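Local coordinates for protein phosphoribulokinase 1 (PDB 1A7J) that transfers a phosphate group from ATP to D-ribulose 5-phosphate, making D-ribulose 1,5-bisphosphate for the Calvin cycle, at residues Pro6-Thr11 with Ala148-Gly153; Thr20-Phe25 with Leu127-Gly132; Asp26-Arg31 with Ile275-Ile280. All blocks are in the same frame, centred on the assembly; numbering follows the deposited sequence.

Interaction 1: Pro6-Thr11 with Ala148-Gly153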
ATOM      1  N   PRO A   6     -10.097  10.485  11.697  1.00 37.72           N
ATOM      2  CA  PRO A   6      -8.822  10.259  11.009  1.00 29.75           C
ATOM      3  C   PRO A   6      -8.813   9.079  10.013  1.00 24.08           C
ATOM      4  O   PRO A   6      -9.494   8.060  10.204  1.00 18.58           O
ATOM      5  CB  PRO A   6      -7.835  10.077  12.157  1.00 27.41           C
ATOM      6  CG  PRO A   6      -8.661   9.534  13.270  1.00 21.55           C
ATOM      7  CD  PRO A   6     -10.004  10.175  13.140  1.00 30.26           C
ATOM      8  N   ILE A   7      -8.210   9.339   8.858  1.00 20.61           N
ATOM      9  CA  ILE A   7      -7.937   8.305   7.877  1.00 20.62           C
ATOM     10  C   ILE A   7      -6.436   8.017   7.868  1.00 21.56           C
ATOM     11  O   ILE A   7      -5.638   8.939   7.764  1.00 22.65           O
ATOM     12  CB  ILE A   7      -8.357   8.755   6.483  1.00 16.87           C
ATOM     13  CG1 ILE A   7      -9.646   9.550   6.563  1.00 18.74           C
ATOM     14  CG2 ILE A   7      -8.626   7.570   5.623  1.00 17.89           C
ATOM     15  CD1 ILE A   7      -9.950  10.299   5.296  1.00 19.86           C
ATOM     16  N   ILE A   8      -6.071   6.750   8.086  1.00 24.33           N
ATOM     17  CA  ILE A   8      -4.695   6.231   7.954  1.00 18.49           C
ATOM     18  C   ILE A   8      -4.523   5.538   6.605  1.00 20.15           C
ATOM     19  O   ILE A   8      -5.333   4.692   6.232  1.00 22.07           O
ATOM     20  CB  ILE A   8      -4.392   5.195   9.056  1.00 17.06           C
ATOM     21  CG1 ILE A   8      -4.381   5.889  10.414  1.00 11.57           C
ATOM     22  CG2 ILE A   8      -3.035   4.507   8.793  1.00 16.41           C
ATOM     23  CD1 ILE A   8      -4.372   4.936  11.543  1.00 14.78           C
ATOM     24  N   SER A   9      -3.404   5.798   5.938  1.00 23.96           N
ATOM     25  CA  SER A   9      -3.235   5.414   4.537  1.00 13.36           C
ATOM     26  C   SER A   9      -1.857   4.826   4.269  1.00 16.77           C
ATOM     27  O   SER A   9      -0.862   5.553   4.270  1.00 18.43           O
ATOM     28  CB  SER A   9      -3.450   6.642   3.655  1.00 15.69           C
ATOM     29  OG  SER A   9      -3.375   6.331   2.278  1.00 24.69           O
ATOM     30  N   VAL A  10      -1.826   3.512   4.021  1.00 16.19           N
ATOM     31  CA  VAL A  10      -0.628   2.750   3.657  1.00 11.31           C
ATOM     32  C   VAL A  10      -0.558   2.558   2.138  1.00 10.97           C
ATOM     33  O   VAL A  10      -1.468   2.002   1.531  1.00 12.34           O
ATOM     34  CB  VAL A  10      -0.671   1.356   4.316  1.00  6.21           C
ATOM     35  CG1 VAL A  10       0.585   0.591   4.015  1.00  8.04           C
ATOM     36  CG2 VAL A  10      -0.888   1.478   5.821  1.00  2.00           C
ATOM     37  N   THR A  11       0.489   3.060   1.503  1.00 10.63           N
ATOM     38  CA  THR A  11       0.588   2.943   0.053  1.00 11.30           C
ATOM     39  C   THR A  11       1.868   2.224  -0.353  1.00 16.10           C
ATOM     40  O   THR A  11       2.843   2.218   0.403  1.00 16.37           O
ATOM     41  CB  THR A  11       0.551   4.302  -0.622  1.00  9.20           C
ATOM     42  OG1 THR A  11       0.540   4.130  -2.036  1.00 11.14           O
ATOM     43  CG2 THR A  11       1.776   5.072  -0.286  1.00 11.80           C
ATOM     44  N   ALA A 148      -5.516  12.535   4.245  1.00 20.59           N
ATOM     45  CA  ALA A 148      -5.166  11.460   5.178  1.00 18.24           C
ATOM     46  C   ALA A 148      -4.200  11.975   6.236  1.00 17.04           C
ATOM     47  O   ALA A 148      -3.155  12.525   5.896  1.00 23.76           O
ATOM     48  CB  ALA A 148      -4.529  10.309   4.408  1.00 18.86           C
ATOM     49  N   ASP A 149      -4.502  11.741   7.507  1.00 16.25           N
ATOM     50  CA  ASP A 149      -3.715  12.354   8.581  1.00 22.78           C
ATOM     51  C   ASP A 149      -2.438  11.590   8.869  1.00 21.41           C
ATOM     52  O   ASP A 149      -1.580  12.057   9.618  1.00 22.62           O
ATOM     53  CB  ASP A 149      -4.520  12.463   9.875  1.00 26.33           C
ATOM     54  CG  ASP A 149      -5.860  13.104   9.668  1.00 28.85           C
ATOM     55  OD1 ASP A 149      -6.748  12.404   9.120  1.00 28.64           O
ATOM     56  OD2 ASP A 149      -6.016  14.295  10.033  1.00 31.91           O
ATOM     57  N   LEU A 150      -2.365  10.367   8.371  1.00 20.54           N
ATOM     58  CA  LEU A 150      -1.143   9.594   8.477  1.00 19.83           C
ATOM     59  C   LEU A 150      -0.985   8.816   7.187  1.00 18.87           C
ATOM     60  O   LEU A 150      -1.939   8.249   6.677  1.00 23.38           O
ATOM     61  CB  LEU A 150      -1.217   8.654   9.679  1.00 13.18           C
ATOM     62  CG  LEU A 150       0.041   7.896  10.115  1.00 18.41           C
ATOM     63  CD1 LEU A 150       1.181   8.853  10.425  1.00 14.51           C
ATOM     64  CD2 LEU A 150      -0.300   7.083  11.349  1.00  7.48           C
ATOM     65  N   LYS A 151       0.136   9.034   6.533  1.00 15.26           N
ATOM     66  CA  LYS A 151       0.420   8.348   5.306  1.00 16.46           C
ATOM     67  C   LYS A 151       1.719   7.550   5.464  1.00 19.82           C
ATOM     68  O   LYS A 151       2.739   8.088   5.906  1.00 21.28           O
ATOM     69  CB  LYS A 151       0.534   9.376   4.195  1.00 13.12           C
ATOM     70  CG  LYS A 151      -0.723  10.155   4.001  1.00  8.56           C
ATOM     71  CD  LYS A 151      -0.496  11.259   3.024  1.00 12.09           C
ATOM     72  CE  LYS A 151       0.075  12.467   3.717  1.00 13.20           C
ATOM     73  NZ  LYS A 151      -0.706  12.820   4.942  1.00 17.47           N
ATOM     74  N   ILE A 152       1.585   6.232   5.376  1.00 14.77           N
ATOM     75  CA  ILE A 152       2.705   5.317   5.510  1.00 13.69           C
ATOM     76  C   ILE A 152       3.003   4.711   4.154  1.00 15.13           C
ATOM     77  O   ILE A 152       2.104   4.505   3.332  1.00 18.37           O
ATOM     78  CB  ILE A 152       2.360   4.193   6.483  1.00 10.47           C
ATOM     79  CG1 ILE A 152       2.031   4.776   7.847  1.00  8.47           C
ATOM     80  CG2 ILE A 152       3.493   3.216   6.595  1.00 14.34           C
ATOM     81  CD1 ILE A 152       0.593   4.594   8.203  1.00 11.73           C
ATOM     82  N   GLY A 153       4.271   4.476   3.887  1.00 13.03           N
ATOM     83  CA  GLY A 153       4.623   3.839   2.639  1.00 14.68           C
ATOM     84  C   GLY A 153       5.297   2.540   2.967  1.00 14.79           C
ATOM     85  O   GLY A 153       6.164   2.496   3.813  1.00 17.81           O
TER

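Interaction 2: Thr20-Phe25 with Leu127-Gly132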
ATOM      1  N   THR A  20       1.689  -8.483   5.004  1.00 68.75           N
ATOM      2  CA  THR A  20       1.918  -8.730   6.434  1.00 62.43           C
ATOM      3  C   THR A  20       1.236  -7.651   7.255  1.00 56.65           C
ATOM      4  O   THR A  20       0.931  -7.834   8.430  1.00 58.48           O
ATOM      5  CB  THR A  20       3.410  -8.626   6.775  1.00 64.14           C
ATOM      6  OG1 THR A  20       4.184  -9.184   5.705  1.00 71.31           O
ATOM      7  CG2 THR A  20       3.711  -9.340   8.085  1.00 63.56           C
ATOM      8  N   VAL A  21       0.968  -6.542   6.581  1.00 48.95           N
ATOM      9  CA  VAL A  21       0.821  -5.254   7.192  1.00 36.69           C
ATOM     10  C   VAL A  21      -0.503  -5.085   7.900  1.00 38.65           C
ATOM     11  O   VAL A  21      -0.557  -4.503   8.981  1.00 43.31           O
ATOM     12  CB  VAL A  21       0.977  -4.185   6.134  1.00 29.48           C
ATOM     13  CG1 VAL A  21       1.142  -2.847   6.791  1.00 24.16           C
ATOM     14  CG2 VAL A  21       2.179  -4.492   5.262  1.00 22.90           C
ATOM     15  N   LYS A  22      -1.551  -5.684   7.348  1.00 41.95           N
ATOM     16  CA  LYS A  22      -2.895  -5.511   7.896  1.00 44.27           C
ATOM     17  C   LYS A  22      -2.982  -6.074   9.321  1.00 45.70           C
ATOM     18  O   LYS A  22      -3.362  -5.359  10.262  1.00 42.66           O
ATOM     19  CB  LYS A  22      -3.923  -6.197   6.995  1.00 46.32           C
ATOM     20  CG  LYS A  22      -5.105  -5.318   6.607  1.00 50.62           C
ATOM     21  CD  LYS A  22      -5.982  -4.962   7.816  1.00 56.10           C
ATOM     22  CE  LYS A  22      -7.379  -4.476   7.392  1.00 58.22           C
ATOM     23  NZ  LYS A  22      -8.273  -4.138   8.548  1.00 53.74           N
ATOM     24  N   HIS A  23      -2.451  -7.289   9.491  1.00 50.24           N
ATOM     25  CA  HIS A  23      -2.461  -8.003  10.778  1.00 52.59           C
ATOM     26  C   HIS A  23      -1.876  -7.127  11.877  1.00 44.16           C
ATOM     27  O   HIS A  23      -2.429  -7.042  12.963  1.00 45.24           O
ATOM     28  CB  HIS A  23      -1.669  -9.328  10.656  1.00 66.38           C
ATOM     29  CG  HIS A  23      -2.214 -10.463  11.485  1.00 82.10           C
ATOM     30  ND1 HIS A  23      -1.403 -11.275  12.256  1.00 85.49           N
ATOM     31  CD2 HIS A  23      -3.471 -10.946  11.633  1.00 88.23           C
ATOM     32  CE1 HIS A  23      -2.138 -12.200  12.847  1.00 89.85           C
ATOM     33  NE2 HIS A  23      -3.396 -12.026  12.486  1.00 92.88           N
ATOM     34  N   THR A  24      -0.859  -6.359  11.519  1.00 39.14           N
ATOM     35  CA  THR A  24      -0.206  -5.444  12.436  1.00 36.35           C
ATOM     36  C   THR A  24      -1.130  -4.317  12.892  1.00 36.89           C
ATOM     37  O   THR A  24      -1.268  -4.064  14.093  1.00 37.14           O
ATOM     38  CB  THR A  24       1.033  -4.831  11.794  1.00 36.09           C
ATOM     39  OG1 THR A  24       1.855  -5.869  11.245  1.00 34.62           O
ATOM     40  CG2 THR A  24       1.817  -4.082  12.829  1.00 39.52           C
ATOM     41  N   PHE A  25      -1.785  -3.644  11.957  1.00 38.48           N
ATOM     42  CA  PHE A  25      -2.723  -2.600  12.354  1.00 33.80           C
ATOM     43  C   PHE A  25      -3.896  -3.172  13.148  1.00 33.97           C
ATOM     44  O   PHE A  25      -4.202  -2.699  14.237  1.00 30.49           O
ATOM     45  CB  PHE A  25      -3.190  -1.832  11.129  1.00 23.08           C
ATOM     46  CG  PHE A  25      -2.220  -0.783  10.681  1.00 19.48           C
ATOM     47  CD1 PHE A  25      -2.162   0.437  11.323  1.00 20.98           C
ATOM     48  CD2 PHE A  25      -1.349  -1.021   9.617  1.00 25.30           C
ATOM     49  CE1 PHE A  25      -1.259   1.408  10.907  1.00 25.37           C
ATOM     50  CE2 PHE A  25      -0.444  -0.052   9.196  1.00 17.29           C
ATOM     51  CZ  PHE A  25      -0.402   1.162   9.841  1.00 16.11           C
ATOM     52  N   LEU A 127     -11.582   5.458  12.990  1.00 26.18           N
ATOM     53  CA  LEU A 127     -10.801   5.824  11.814  1.00 26.52           C
ATOM     54  C   LEU A 127     -11.087   4.923  10.636  1.00 28.19           C
ATOM     55  O   LEU A 127     -11.681   3.854  10.785  1.00 23.32           O
ATOM     56  CB  LEU A 127      -9.314   5.781  12.117  1.00 26.28           C
ATOM     57  CG  LEU A 127      -8.797   4.505  12.759  1.00 32.30           C
ATOM     58  CD1 LEU A 127      -8.240   3.555  11.715  1.00 34.49           C
ATOM     59  CD2 LEU A 127      -7.727   4.886  13.757  1.00 33.41           C
ATOM     60  N   LEU A 128     -10.774   5.420   9.446  1.00 30.77           N
ATOM     61  CA  LEU A 128     -10.764   4.585   8.251  1.00 35.58           C
ATOM     62  C   LEU A 128      -9.326   4.147   8.028  1.00 35.33           C
ATOM     63  O   LEU A 128      -8.403   4.812   8.483  1.00 36.06           O
ATOM     64  CB  LEU A 128     -11.288   5.376   7.031  1.00 38.56           C
ATOM     65  CG  LEU A 128     -11.023   4.975   5.564  1.00 35.98           C
ATOM     66  CD1 LEU A 128     -11.602   3.605   5.235  1.00 37.95           C
ATOM     67  CD2 LEU A 128     -11.631   6.011   4.650  1.00 31.49           C
ATOM     68  N   PHE A 129      -9.165   2.963   7.448  1.00 33.27           N
ATOM     69  CA  PHE A 129      -7.859   2.421   7.117  1.00 25.96           C
ATOM     70  C   PHE A 129      -7.850   2.015   5.661  1.00 26.10           C
ATOM     71  O   PHE A 129      -8.692   1.242   5.236  1.00 33.73           O
ATOM     72  CB  PHE A 129      -7.576   1.192   7.962  1.00 28.23           C
ATOM     73  CG  PHE A 129      -6.255   0.543   7.671  1.00 27.88           C
ATOM     74  CD1 PHE A 129      -5.067   1.199   7.987  1.00 31.30           C
ATOM     75  CD2 PHE A 129      -6.199  -0.745   7.144  1.00 25.01           C
ATOM     76  CE1 PHE A 129      -3.834   0.584   7.790  1.00 34.18           C
ATOM     77  CE2 PHE A 129      -4.978  -1.370   6.943  1.00 26.08           C
ATOM     78  CZ  PHE A 129      -3.790  -0.707   7.266  1.00 22.00           C
ATOM     79  N   TYR A 130      -6.850   2.468   4.920  1.00 17.63           N
ATOM     80  CA  TYR A 130      -6.701   2.093   3.519  1.00 15.34           C
ATOM     81  C   TYR A 130      -5.354   1.372   3.327  1.00 19.80           C
ATOM     82  O   TYR A 130      -4.346   1.782   3.900  1.00 20.52           O
ATOM     83  CB  TYR A 130      -6.749   3.358   2.659  1.00 12.49           C
ATOM     84  CG  TYR A 130      -6.414   3.138   1.215  1.00 15.28           C
ATOM     85  CD1 TYR A 130      -5.094   3.152   0.775  1.00 18.45           C
ATOM     86  CD2 TYR A 130      -7.412   2.882   0.283  1.00 23.65           C
ATOM     87  CE1 TYR A 130      -4.772   2.908  -0.544  1.00 16.06           C
ATOM     88  CE2 TYR A 130      -7.105   2.633  -1.060  1.00 21.00           C
ATOM     89  CZ  TYR A 130      -5.783   2.651  -1.456  1.00 22.53           C
ATOM     90  OH  TYR A 130      -5.460   2.448  -2.779  1.00 32.14           O
ATOM     91  N   GLU A 131      -5.350   0.269   2.576  1.00 19.86           N
ATOM     92  CA  GLU A 131      -4.108  -0.357   2.098  1.00 19.28           C
ATOM     93  C   GLU A 131      -4.137  -0.554   0.564  1.00 20.29           C
ATOM     94  O   GLU A 131      -5.023  -1.252   0.036  1.00 20.99           O
ATOM     95  CB  GLU A 131      -3.889  -1.710   2.806  1.00 20.85           C
ATOM     96  CG  GLU A 131      -2.590  -2.466   2.407  1.00 31.35           C
ATOM     97  CD  GLU A 131      -2.330  -3.744   3.219  1.00 38.22           C
ATOM     98  OE1 GLU A 131      -3.312  -4.389   3.658  1.00 46.95           O
ATOM     99  OE2 GLU A 131      -1.141  -4.106   3.408  1.00 38.81           O
ATOM    100  N   GLY A 132      -3.199   0.073  -0.153  1.00 17.66           N
ATOM    101  CA  GLY A 132      -3.020  -0.251  -1.562  1.00 12.21           C
ATOM    102  C   GLY A 132      -1.922   0.523  -2.233  1.00 12.19           C
ATOM    103  O   GLY A 132      -1.080   1.072  -1.553  1.00 19.76           O
TER

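Interaction 3: Asp26-Arg31 with Ile275-Ile280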
ATOM      1  N   ASP A  26      -4.411  -4.306  12.689  1.00 36.47           N
ATOM      2  CA  ASP A  26      -5.445  -5.028  13.424  1.00 41.47           C
ATOM      3  C   ASP A  26      -5.014  -5.192  14.881  1.00 41.03           C
ATOM      4  O   ASP A  26      -5.669  -4.676  15.780  1.00 42.94           O
ATOM      5  CB  ASP A  26      -5.691  -6.414  12.796  1.00 45.40           C
ATOM      6  CG  ASP A  26      -6.485  -6.350  11.486  1.00 46.91           C
ATOM      7  OD1 ASP A  26      -7.142  -5.315  11.238  1.00 54.42           O
ATOM      8  OD2 ASP A  26      -6.487  -7.347  10.721  1.00 38.15           O
ATOM      9  N   GLN A  27      -3.811  -5.740  15.068  1.00 46.29           N
ATOM     10  CA  GLN A  27      -3.190  -5.954  16.385  1.00 42.11           C
ATOM     11  C   GLN A  27      -3.174  -4.682  17.233  1.00 38.18           C
ATOM     12  O   GLN A  27      -3.199  -4.744  18.457  1.00 39.82           O
ATOM     13  CB  GLN A  27      -1.745  -6.457  16.220  1.00 47.15           C
ATOM     14  CG  GLN A  27      -1.582  -7.973  16.120  1.00 62.48           C
ATOM     15  CD  GLN A  27      -0.159  -8.405  15.734  1.00 72.23           C
ATOM     16  OE1 GLN A  27       0.711  -8.583  16.590  1.00 78.35           O
ATOM     17  NE2 GLN A  27       0.058  -8.629  14.448  1.00 73.66           N
ATOM     18  N   ILE A  28      -3.095  -3.530  16.584  1.00 35.74           N
ATOM     19  CA  ILE A  28      -3.021  -2.274  17.304  1.00 31.62           C
ATOM     20  C   ILE A  28      -4.410  -1.697  17.582  1.00 34.73           C
ATOM     21  O   ILE A  28      -4.683  -1.269  18.697  1.00 33.08           O
ATOM     22  CB  ILE A  28      -2.151  -1.262  16.534  1.00 27.96           C
ATOM     23  CG1 ILE A  28      -0.730  -1.787  16.421  1.00 23.23           C
ATOM     24  CG2 ILE A  28      -2.091   0.056  17.252  1.00 26.36           C
ATOM     25  CD1 ILE A  28      -0.053  -1.239  15.230  1.00 29.32           C
ATOM     26  N   PHE A  29      -5.299  -1.717  16.594  1.00 34.92           N
ATOM     27  CA  PHE A  29      -6.669  -1.269  16.802  1.00 31.99           C
ATOM     28  C   PHE A  29      -7.375  -2.147  17.835  1.00 36.69           C
ATOM     29  O   PHE A  29      -8.334  -1.726  18.464  1.00 40.93           O
ATOM     30  CB  PHE A  29      -7.461  -1.324  15.503  1.00 21.03           C
ATOM     31  CG  PHE A  29      -6.837  -0.576  14.379  1.00 19.81           C
ATOM     32  CD1 PHE A  29      -6.062   0.541  14.618  1.00 20.24           C
ATOM     33  CD2 PHE A  29      -7.069  -0.971  13.068  1.00 19.68           C
ATOM     34  CE1 PHE A  29      -5.531   1.259  13.557  1.00 22.15           C
ATOM     35  CE2 PHE A  29      -6.547  -0.280  12.017  1.00 22.21           C
ATOM     36  CZ  PHE A  29      -5.773   0.847  12.256  1.00 20.94           C
ATOM     37  N   ARG A  30      -6.959  -3.401  17.935  1.00 42.24           N
ATOM     38  CA  ARG A  30      -7.514  -4.316  18.926  1.00 48.49           C
ATOM     39  C   ARG A  30      -6.885  -4.021  20.285  1.00 51.82           C
ATOM     40  O   ARG A  30      -7.574  -3.930  21.304  1.00 57.19           O
ATOM     41  CB  ARG A  30      -7.224  -5.753  18.522  1.00 46.92           C
ATOM     42  CG  ARG A  30      -7.659  -6.781  19.542  1.00 62.51           C
ATOM     43  CD  ARG A  30      -6.738  -7.985  19.501  1.00 72.30           C
ATOM     44  NE  ARG A  30      -6.025  -8.150  20.765  1.00 78.96           N
ATOM     45  CZ  ARG A  30      -4.716  -7.976  20.916  1.00 84.45           C
ATOM     46  NH1 ARG A  30      -3.951  -7.749  19.855  1.00 81.52           N
ATOM     47  NH2 ARG A  30      -4.171  -8.054  22.128  1.00 89.66           N
ATOM     48  N   ARG A  31      -5.575  -3.801  20.262  1.00 54.03           N
ATOM     49  CA  ARG A  31      -4.796  -3.442  21.436  1.00 51.36           C
ATOM     50  C   ARG A  31      -5.277  -2.128  22.027  1.00 48.33           C
ATOM     51  O   ARG A  31      -5.123  -1.905  23.216  1.00 48.99           O
ATOM     52  CB  ARG A  31      -3.329  -3.310  21.038  1.00 59.39           C
ATOM     53  CG  ARG A  31      -2.335  -3.551  22.147  1.00 65.18           C
ATOM     54  CD  ARG A  31      -1.158  -4.354  21.623  1.00 76.06           C
ATOM     55  NE  ARG A  31      -1.545  -5.730  21.312  1.00 90.73           N
ATOM     56  CZ  ARG A  31      -0.700  -6.675  20.912  1.00 97.05           C
ATOM     57  NH1 ARG A  31       0.543  -6.355  20.573  1.00  0.00           N
ATOM     58  NH2 ARG A  31      -1.120  -7.928  20.770  1.00  0.00           N
ATOM     59  N   ILE A 275       6.380   1.687  16.739  1.00 13.61           N
ATOM     60  CA  ILE A 275       6.408   3.011  16.145  1.00 14.23           C
ATOM     61  C   ILE A 275       5.005   3.571  16.020  1.00 14.99           C
ATOM     62  O   ILE A 275       4.729   4.619  16.583  1.00 25.72           O
ATOM     63  CB  ILE A 275       7.145   2.993  14.783  1.00 14.04           C
ATOM     64  CG1 ILE A 275       8.633   2.845  15.049  1.00  4.33           C
ATOM     65  CG2 ILE A 275       6.875   4.264  13.967  1.00  5.47           C
ATOM     66  CD1 ILE A 275       9.371   2.562  13.858  1.00 16.66           C
ATOM     67  N   LEU A 276       4.071   2.739  15.578  1.00 11.71           N
ATOM     68  CA  LEU A 276       2.757   3.194  15.144  1.00 11.88           C
ATOM     69  C   LEU A 276       1.724   3.207  16.256  1.00 19.96           C
ATOM     70  O   LEU A 276       0.627   3.756  16.110  1.00 23.04           O
ATOM     71  CB  LEU A 276       2.237   2.286  14.049  1.00  9.51           C
ATOM     72  CG  LEU A 276       2.422   2.548  12.559  1.00 11.81           C
ATOM     73  CD1 LEU A 276       3.383   3.660  12.224  1.00  6.08           C
ATOM     74  CD2 LEU A 276       2.865   1.235  11.966  1.00 10.97           C
ATOM     75  N   THR A 277       1.968   2.420  17.284  1.00 25.94           N
ATOM     76  CA  THR A 277       1.006   2.332  18.355  1.00 24.85           C
ATOM     77  C   THR A 277       0.621   3.708  18.931  1.00 27.49           C
ATOM     78  O   THR A 277      -0.557   4.060  18.888  1.00 32.15           O
ATOM     79  CB  THR A 277       1.508   1.375  19.426  1.00 17.80           C
ATOM     80  OG1 THR A 277       1.401   0.037  18.934  1.00 23.12           O
ATOM     81  CG2 THR A 277       0.713   1.532  20.698  1.00 25.31           C
ATOM     82  N   PRO A 278       1.621   4.582  19.255  1.00 25.17           N
ATOM     83  CA  PRO A 278       1.396   5.968  19.703  1.00 22.56           C
ATOM     84  C   PRO A 278       0.937   7.057  18.711  1.00 24.02           C
ATOM     85  O   PRO A 278       0.449   8.116  19.126  1.00 24.16           O
ATOM     86  CB  PRO A 278       2.733   6.348  20.340  1.00 21.46           C
ATOM     87  CG  PRO A 278       3.712   5.485  19.708  1.00 17.27           C
ATOM     88  CD  PRO A 278       2.994   4.163  19.579  1.00 23.00           C
ATOM     89  N   LEU A 279       1.198   6.885  17.423  1.00 25.45           N
ATOM     90  CA  LEU A 279       0.656   7.843  16.491  1.00 24.84           C
ATOM     91  C   LEU A 279      -0.843   7.585  16.342  1.00 26.97           C
ATOM     92  O   LEU A 279      -1.631   8.524  16.362  1.00 33.23           O
ATOM     93  CB  LEU A 279       1.354   7.745  15.140  1.00 22.67           C
ATOM     94  CG  LEU A 279       2.860   7.567  15.094  1.00 18.44           C
ATOM     95  CD1 LEU A 279       3.333   7.919  13.710  1.00 24.33           C
ATOM     96  CD2 LEU A 279       3.535   8.446  16.115  1.00 26.38           C
ATOM     97  N   ILE A 280      -1.242   6.312  16.321  1.00 25.55           N
ATOM     98  CA  ILE A 280      -2.642   5.941  16.169  1.00 21.15           C
ATOM     99  C   ILE A 280      -3.405   6.245  17.432  1.00 23.09           C
ATOM    100  O   ILE A 280      -4.611   6.447  17.400  1.00 25.39           O
ATOM    101  CB  ILE A 280      -2.786   4.453  15.813  1.00 20.38           C
ATOM    102  CG1 ILE A 280      -2.301   4.241  14.377  1.00 17.61           C
ATOM    103  CG2 ILE A 280      -4.248   4.012  15.917  1.00 20.31           C
ATOM    104  CD1 ILE A 280      -2.038   2.817  13.990  1.00 13.48           C
TER

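Interaction 1: Pro6-Thr11 with Ala148-Gly153
Ser9 is gripped through its backbone from both ends by strand 150-156: its N donates to Leu150 O at 2.9 Å, and its O accepts from Ile152 N at 2.8 Å. Thr11 N carries the pattern on to Ile152 O, with an N-H...O angle of 162°, the straightest of the bonds across this pair. The CA-H groups of Lys151, Val10 and Gly153 make C-H...O contacts with Ser9 O, Ile152 O and Thr11 O respectively. At the start of the pair, before the strand proper, a loop residue takes over: Asp149 N binds Ile7 O at 3.0 Å, while its carboxylate turns back so that OD1 meets Ile7 N in a weak bond of 3.4 Å. On one face of the sheet Ile152 CD1 lies 3.7 Å from Ile8 CG2 and also reaches Val10 CG2; chi1 of -60° and an unusual chi2 of 112° together carry this methyl toward the two residues. On the other face Ser9 CB rests 3.9 Å from Ala148 CB. Lys151 leads away from strand 7-11; bent at its last two torsions, it brings NZ back to Ala148 O at 2.6 Å, tying the turn before the strand to the strand itself. In the next shell Ser9 OG is bonded to Gly135 O and Thr11 OG1 to Gln198 OE1, while Phe25 of helix 21-32 packs on Ile8, Val10 and Ile152. The other edge of strand 7-11 bonds to strand 127-132, so it is an inner strand. A parallel strand that runs directly into the predicted ATP-binding loop, with a second parallel strand beside it, is the central sheet arrangement of the P-loop kinases, a fold similar to that of adenylate kinase.

Interaction 2: Thr20-Phe25 with Leu127-Gly132
Phe129 reaches from its strand between Phe25 and Lys22 of the helix, and with Glu131 these side chains make up most of the contact. Its ring meets that of Phe25 obliquely, the centroids 4.7 Å apart and the planes inclined at 46°. Phe129 CE1 stands over one face of Phe25, offset toward the rim, while Phe129 CZ comes to 3.4 Å from Phe25 CD2. CG of Phe129 anti to the backbone N (chi1 179°) is consistent with the ring projecting toward the helix. The aliphatic part of Lys22 runs past the same ring in the opposite direction, CD lying 3.8 Å from Phe129 CE2, and its NZ goes on to a salt bridge with Asp26. This is the helix that follows the P-loop, packed nearly antiparallel on a neighbouring strand of the central sheet, as in other P-loop kinases. Exchanging Phe25 for an alanine would probably open a gap over CE1 and CZ of Phe129 and leave that ring freer to turn. Farther along the strand, the extended Glu131 brings its carboxylate against the first turn of the helix: OE1 is 3.6 Å from Lys22 CG, and OE2 is 3.5 Å from Val21 CB. Glu131 OE2 also makes a weak hydrogen bond with Ser19 OG, within the predicted ATP-binding loop.

Interaction 3: Asp26-Arg31 with Ile275-Ile280
This is a largely apolar helix-to-helix contact, in which the C-terminal half of helix 21-32, the helix after the P-loop, packs against the late helix 268-284. The short axes pass 10.2 Å apart at -48°, and no hydrogen bond joins the two segments; the grip comes from a few branched and aromatic side chains. Ile28 is the main one on its helix. It lies obliquely across Thr277, with its CG1 3.8 Å from Thr277 OG1 and its CG2 close to both OG1 and CA of that threonine. The nearness of Ile28 and Thr277 is plain packing, because Thr277 OG1 is spent on a hydrogen bond to Gln273 O one turn back in its own helix. The close approach of the backbones here, 6.2 Å between Ile28 CA and Thr277 CA, is consistent with the small size of the threonine. Ile28 also touches Leu276 and Ile280: its CD1 is 4.4 Å from Leu276 CB, and its CG2 is 4.3 Å from Ile280 CD1. Phe29 adds the second anchor. With CG beside the backbone N (chi1 -55°), its ring comes nearer the other helix, and Ile280 CG2 meets it at the edge, near the ring plane, 3.8 Å from Phe29 CE1. Ile280 CD1 touches the same ring carbon, so both branches of Ile280 bear on Phe29 CE1. The helix of Ile275-Ile280 is kinked around Pro278 and Leu279, neither of whose backbone N atoms bonds to the turn before; Pro278 has no N-H to give. Beyond the pair, Leu276 and Ile280 also lean on Phe25 of helix 21-32, whereas Ile275 and Leu279 touch strand 204-210, with Ile275 reaching strand 229-235 as well, so helix 268-284 meets helix 21-32 through one set of residues and these strands through another.

Interactions 1 and 2 share the sheet, strand 7-11 lying between strands 127-132 and 150-156; their centres are 9 Å apart, and Tyr130 N probably bonds Ile8 O at 3.0 Å. Helix 21-32 serves both interaction 2, with its first turns, and interaction 3, with its later ones. Ile280 joins all three: its CD1 lies 3.5 Å from Phe25 CE1, and its CG1 lies 3.6 Å from Ile8 CD1. The probable nucleotide-binding end of this group of contacts is at interactions 1 and 2, where Val10 is about 4 Å from Ser13 of the predicted ATP-binding loop and Glu131 about 8 Å from catalytic-site Asp42, side chain to side chain. Leu276 of interaction 3 is about 11 Å from Ser13.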